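Local coordinates for Cfl (Pectobacterium brasiliense, PDB 7A9J), which probably activates carboxylic acids with ATP, as adenylate-forming enzymes of its family do, and holds an oxo-indene carboxylic acid in its ligand pocket, at residues 131-134 and 135-138; 68-71 and 72-75. The protein carries 1 engineered substitution. All blocks are in the same frame, centred on the assembly; numbering follows the deposited sequence.

Contact 1 of 2, residues 131-134 and 135-138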
ATOM      1  N   TYR A 131     -13.006  21.751   5.120  1.00 32.78           N
ATOM      2  CA  TYR A 131     -13.260  23.043   4.535  1.00 34.53           C
ATOM      3  C   TYR A 131     -12.992  23.027   3.031  1.00 37.08           C
ATOM      4  O   TYR A 131     -13.513  23.873   2.321  1.00 41.34           O
ATOM      5  CB  TYR A 131     -12.444  24.131   5.233  1.00 36.80           C
ATOM      6  CG  TYR A 131     -13.193  24.557   6.474  1.00 36.85           C
ATOM      7  CD1 TYR A 131     -14.314  25.375   6.363  1.00 38.92           C
ATOM      8  CD2 TYR A 131     -12.827  24.076   7.731  1.00 39.03           C
ATOM      9  CE1 TYR A 131     -15.045  25.783   7.538  1.00 40.86           C
ATOM     10  CE2 TYR A 131     -13.554  24.465   8.886  1.00 38.54           C
ATOM     11  CZ  TYR A 131     -14.648  25.265   8.757  1.00 39.00           C
ATOM     12  OH  TYR A 131     -15.372  25.683   9.889  1.00 42.04           O
ATOM     13  N   GLU A 132     -12.245  22.030   2.571  1.00 36.89           N
ATOM     14  CA  GLU A 132     -12.075  21.848   1.121  1.00 44.17           C
ATOM     15  C   GLU A 132     -13.329  21.266   0.466  1.00 45.33           C
ATOM     16  O   GLU A 132     -13.461  21.279  -0.772  1.00 43.10           O
ATOM     17  CB  GLU A 132     -10.900  20.879   0.891  1.00 42.47           C
ATOM     18  CG  GLU A 132      -9.529  21.543   0.944  1.00 51.29           C
ATOM     19  CD  GLU A 132      -8.363  20.538   1.097  1.00 63.08           C
ATOM     20  OE1 GLU A 132      -8.575  19.288   1.106  1.00 66.56           O
ATOM     21  OE2 GLU A 132      -7.208  21.015   1.208  1.00 67.68           O
ATOM     22  N   THR A 133     -14.231  20.723   1.277  1.00 39.48           N
ATOM     23  CA  THR A 133     -15.344  19.886   0.842  1.00 41.16           C
ATOM     24  C   THR A 133     -16.663  20.320   1.476  1.00 42.59           C
ATOM     25  O   THR A 133     -17.623  19.542   1.492  1.00 42.16           O
ATOM     26  CB  THR A 133     -15.055  18.432   1.216  1.00 43.74           C
ATOM     27  OG1 THR A 133     -13.660  18.174   1.043  1.00 44.63           O
ATOM     28  CG2 THR A 133     -15.799  17.493   0.262  1.00 46.98           C
ATOM     29  N   LYS A 134     -16.711  21.522   2.038  1.00 41.18           N
ATOM     30  CA  LYS A 134     -17.759  21.848   3.004  1.00 45.44           C
ATOM     31  C   LYS A 134     -19.148  21.811   2.366  1.00 43.98           C
ATOM     32  O   LYS A 134     -20.089  21.221   2.912  1.00 44.86           O
ATOM     33  CB  LYS A 134     -17.502  23.249   3.580  1.00 38.78           C
ATOM     34  CG  LYS A 134     -18.581  23.641   4.625  1.00 46.49           C
ATOM     35  CD  LYS A 134     -18.113  24.772   5.480  1.00 46.07           C
ATOM     36  CE  LYS A 134     -19.217  25.199   6.475  1.00 40.06           C
ATOM     37  NZ  LYS A 134     -20.451  25.808   5.892  1.00 44.95           N
ATOM     38  N   GLN A 135     -19.302  22.471   1.228  1.00 43.23           N
ATOM     39  CA  GLN A 135     -20.624  22.562   0.616  1.00 45.43           C
ATOM     40  C   GLN A 135     -21.120  21.180   0.214  1.00 49.29           C
ATOM     41  O   GLN A 135     -22.287  20.837   0.432  1.00 48.33           O
ATOM     42  CB  GLN A 135     -20.567  23.497  -0.583  1.00 50.78           C
ATOM     43  CG  GLN A 135     -20.483  24.954  -0.158  1.00 56.04           C
ATOM     44  CD  GLN A 135     -20.327  25.886  -1.332  1.00 73.99           C
ATOM     45  OE1 GLN A 135     -20.131  25.436  -2.471  1.00 74.85           O
ATOM     46  NE2 GLN A 135     -20.426  27.199  -1.074  1.00 64.10           N
ATOM     47  N   GLU A 136     -20.220  20.354  -0.312  1.00 43.32           N
ATOM     48  CA  GLU A 136     -20.583  18.996  -0.708  1.00 48.86           C
ATOM     49  C   GLU A 136     -20.992  18.163   0.503  1.00 52.26           C
ATOM     50  O   GLU A 136     -22.043  17.516   0.506  1.00 47.79           O
ATOM     51  CB  GLU A 136     -19.411  18.342  -1.463  1.00 45.47           C
ATOM     52  CG  GLU A 136     -19.080  19.002  -2.819  1.00 47.12           C
ATOM     53  CD  GLU A 136     -18.298  20.334  -2.715  1.00 52.46           C
ATOM     54  OE1 GLU A 136     -17.878  20.725  -1.588  1.00 50.95           O
ATOM     55  OE2 GLU A 136     -18.099  20.989  -3.757  1.00 49.26           O
ATOM     56  N   ILE A 137     -20.189  18.183   1.557  1.00 41.26           N
ATOM     57  CA  ILE A 137     -20.518  17.364   2.722  1.00 40.39           C
ATOM     58  C   ILE A 137     -21.855  17.817   3.308  1.00 47.31           C
ATOM     59  O   ILE A 137     -22.769  17.011   3.539  1.00 42.70           O
ATOM     60  CB  ILE A 137     -19.378  17.431   3.745  1.00 35.74           C
ATOM     61  CG1 ILE A 137     -18.153  16.647   3.265  1.00 34.67           C
ATOM     62  CG2 ILE A 137     -19.844  16.788   5.119  1.00 42.02           C
ATOM     63  CD1 ILE A 137     -16.883  17.190   3.898  1.00 38.19           C
ATOM     64  N   GLU A 138     -22.029  19.120   3.451  1.00 40.84           N
ATOM     65  CA  GLU A 138     -23.225  19.620   4.115  1.00 47.94           C
ATOM     66  C   GLU A 138     -24.470  19.494   3.265  1.00 56.35           C
ATOM     67  O   GLU A 138     -25.572  19.682   3.793  1.00 54.93           O
ATOM     68  CB  GLU A 138     -23.018  21.071   4.557  1.00 46.66           C
ATOM     69  CG  GLU A 138     -21.963  21.121   5.666  1.00 44.42           C
ATOM     70  CD  GLU A 138     -21.756  22.513   6.299  1.00 48.75           C
ATOM     71  OE1 GLU A 138     -21.911  23.554   5.596  1.00 53.17           O
ATOM     72  OE2 GLU A 138     -21.424  22.564   7.523  1.00 48.83           O
TER
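With K134 CG anti to the backbone N (chi1 -179°) and a bend at the last torsion, and with E138 extended beyond a CG that lies beside its own backbone N, the two side chains meet in an i to i+4 salt bridge on the first turn of the short helix 134-138, a compact example of how a lysine and a glutamate four residues apart can pair along a helix. K134 NZ stands 2.7 Å from E138 OE1, on the syn side of the carboxylate and 28° out of its plane. The second oxygen, E138 OE2, is hydrogen-bonded to T160 OG1, so partners on both oxygens should fix the rotation of the carboxylate.

Two helical backbone bonds accompany this pair and tie the first turn together, I137 N to T133 O at 2.9 Å and E138 N to K134 O, also 2.9 Å. T133 occupies the N-cap position, yet its hydroxyl does no capping: OG1 turns back to R129 O in the preceding helix, 127-132. T133 packs on A108 and V111 of helix 108-117, while I137 packs on F130 of helix 127-132 and on L143 in the loop before strand 145-148. The packing is tightest where the end of the isoleucine crosses the threonine, with T133 CB 3.5 Å from I137 CD1, while T133 CG2 lies 3.8 Å from that same methyl.

Contact 2 of 2, residues 68-71 and 72-75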
ATOM      1  N   ASN A  68     -26.878   9.306  18.939  1.00 50.71           N
ATOM      2  CA  ASN A  68     -27.833   8.400  18.317  1.00 49.50           C
ATOM      3  C   ASN A  68     -27.211   7.583  17.180  1.00 52.45           C
ATOM      4  O   ASN A  68     -27.934   7.048  16.328  1.00 52.45           O
ATOM      5  CB  ASN A  68     -29.068   9.156  17.815  1.00 63.37           C
ATOM      6  CG  ASN A  68     -30.238   8.244  17.578  1.00 73.95           C
ATOM      7  OD1 ASN A  68     -30.345   7.195  18.219  1.00 80.83           O
ATOM      8  ND2 ASN A  68     -31.112   8.611  16.636  1.00 82.24           N
ATOM      9  N   ILE A  69     -25.886   7.492  17.134  1.00 44.16           N
ATOM     10  CA  ILE A  69     -25.213   6.527  16.267  1.00 44.44           C
ATOM     11  C   ILE A  69     -25.350   5.143  16.896  1.00 57.81           C
ATOM     12  O   ILE A  69     -25.223   4.979  18.121  1.00 56.20           O
ATOM     13  CB  ILE A  69     -23.747   6.915  16.051  1.00 40.53           C
ATOM     14  CG1 ILE A  69     -23.692   8.299  15.392  1.00 46.55           C
ATOM     15  CG2 ILE A  69     -23.086   5.928  15.128  1.00 48.12           C
ATOM     16  CD1 ILE A  69     -24.661   8.475  14.220  1.00 57.92           C
ATOM     17  N   LYS A  70     -25.708   4.161  16.073  1.00 46.53           N
ATOM     18  CA  LYS A  70     -26.059   2.821  16.526  1.00 48.35           C
ATOM     19  C   LYS A  70     -25.224   1.827  15.745  1.00 46.87           C
ATOM     20  O   LYS A  70     -24.692   2.161  14.693  1.00 42.52           O
ATOM     21  CB  LYS A  70     -27.545   2.500  16.297  1.00 49.52           C
ATOM     22  CG  LYS A  70     -28.497   3.577  16.802  1.00 68.37           C
ATOM     23  CD  LYS A  70     -29.947   3.102  16.805  1.00 74.59           C
ATOM     24  CE  LYS A  70     -30.867   4.128  17.485  1.00 80.52           C
ATOM     25  NZ  LYS A  70     -30.422   4.469  18.876  1.00 79.73           N
ATOM     26  N   LYS A  71     -25.097   0.612  16.286  1.00 42.79           N
ATOM     27  CA  LYS A  71     -24.495  -0.498  15.543  1.00 43.91           C
ATOM     28  C   LYS A  71     -25.121  -0.579  14.154  1.00 41.98           C
ATOM     29  O   LYS A  71     -26.345  -0.556  14.028  1.00 41.88           O
ATOM     30  CB  LYS A  71     -24.732  -1.810  16.310  1.00 46.72           C
ATOM     31  CG  LYS A  71     -24.200  -3.033  15.579  1.00 49.96           C
ATOM     32  CD  LYS A  71     -23.962  -4.203  16.528  1.00 53.18           C
ATOM     33  CE  LYS A  71     -25.220  -4.953  16.778  1.00 48.78           C
ATOM     34  NZ  LYS A  71     -24.949  -6.373  17.198  1.00 46.32           N
ATOM     35  N   GLY A  72     -24.279  -0.671  13.112  1.00 40.55           N
ATOM     36  CA  GLY A  72     -24.727  -0.755  11.735  1.00 48.06           C
ATOM     37  C   GLY A  72     -24.834   0.565  10.983  1.00 47.34           C
ATOM     38  O   GLY A  72     -24.901   0.555   9.746  1.00 43.07           O
ATOM     39  N   ASP A  73     -24.871   1.697  11.687  1.00 41.87           N
ATOM     40  CA  ASP A  73     -24.802   2.991  11.023  1.00 41.36           C
ATOM     41  C   ASP A  73     -23.438   3.169  10.358  1.00 40.73           C
ATOM     42  O   ASP A  73     -22.415   2.722  10.874  1.00 39.56           O
ATOM     43  CB  ASP A  73     -25.018   4.132  12.030  1.00 42.84           C
ATOM     44  CG  ASP A  73     -26.449   4.212  12.555  1.00 51.97           C
ATOM     45  OD1 ASP A  73     -27.374   3.572  11.995  1.00 45.32           O
ATOM     46  OD2 ASP A  73     -26.648   4.935  13.553  1.00 49.30           O
ATOM     47  N   ARG A  74     -23.413   3.888   9.245  1.00 39.39           N
ATOM     48  CA  ARG A  74     -22.188   4.068   8.468  1.00 40.39           C
ATOM     49  C   ARG A  74     -21.656   5.476   8.700  1.00 32.01           C
ATOM     50  O   ARG A  74     -22.384   6.452   8.589  1.00 37.29           O
ATOM     51  CB  ARG A  74     -22.442   3.777   6.981  1.00 39.44           C
ATOM     52  CG  ARG A  74     -23.032   2.358   6.870  1.00 44.36           C
ATOM     53  CD  ARG A  74     -23.254   1.979   5.486  1.00 45.27           C
ATOM     54  NE  ARG A  74     -23.780   0.637   5.336  1.00 56.35           N
ATOM     55  CZ  ARG A  74     -24.088   0.124   4.145  1.00 63.32           C
ATOM     56  NH1 ARG A  74     -23.920   0.873   3.059  1.00 58.57           N
ATOM     57  NH2 ARG A  74     -24.580  -1.108   4.031  1.00 60.85           N
ATOM     58  N   ILE A  75     -20.370   5.569   9.016  1.00 31.55           N
ATOM     59  CA  ILE A  75     -19.717   6.831   9.297  1.00 30.46           C
ATOM     60  C   ILE A  75     -18.605   7.036   8.278  1.00 30.56           C
ATOM     61  O   ILE A  75     -17.672   6.226   8.210  1.00 31.81           O
ATOM     62  CB  ILE A  75     -19.113   6.840  10.705  1.00 34.20           C
ATOM     63  CG1 ILE A  75     -20.164   6.434  11.726  1.00 37.56           C
ATOM     64  CG2 ILE A  75     -18.534   8.250  10.995  1.00 33.99           C
ATOM     65  CD1 ILE A  75     -19.642   6.658  13.156  1.00 41.91           C
TER
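K70 N gives its hydrogen to D73 OD2 at 2.8 Å, the shortest polar bond across this turn, and the return bond, D73 N to K70 O, measures 3.0 Å. Together they brace a type II beta turn from K70 to D73, with K71 and G72 at its corner, a worked case of a side chain reinforcing the turn that its own backbone closes. The aspartate carboxylate reaches back to the residue that opens the turn. With D73 CG beside its own backbone N (chi1 -70°), the carboxylate is carried over the start of the turn. K70 N meets OD2 from above the carboxylate plane, 55° out of it.

G72 has the positive phi, 93°, expected at the third position of such a turn, a conformation in which a beta carbon would collide with the carbonyl oxygen of K71. Although the side chains of K70 and D73 lie alongside each other, the lysine ammonium does not pair with the aspartate: K70 NZ is 6.5 Å from D73 OD2 and binds N68 OD1 instead, at 2.8 Å. The K71 ammonium forms a salt bridge with E182 and a hydrogen bond to the backbone O of N177. On the buried side, I69 CG2 meets I75 CD1 at 4.0 Å, an apolar touch that joins the loop to the strand beyond the turn.

N68, itself of positive phi, is the C-prime residue of the Schellman motif that ends helix 50-66. The turn then leads into strand 74-78 of the five-stranded parallel sheet: I69 and I75 both pack on L64 of that helix, I69 also reaches A122 and I75 reaches I124 in strand 122-125, and backbone bonds from D73 and I75 to V98 tie on strand 98-101.

How the contacts relate
From the N terminus, contact 2 comes first, closing the loop in which the chain leaves helix 50-66 and bends into strand 74-78. After helix 83-95, strand 98-101, helix 108-117 and strand 122-125, contact 1 closes the short turn where helix 127-132 gives way to helix 134-138 ahead of strand 145-148. The two are in series, neither nested nor crossed, with centres about 21 Å apart and nearest atoms about 10 Å apart. What connects them is the five-stranded parallel sheet: residues 68-75 deliver one of its inner strands, and residues 131-138 belong to the connection between two others, 122-125 and 145-148.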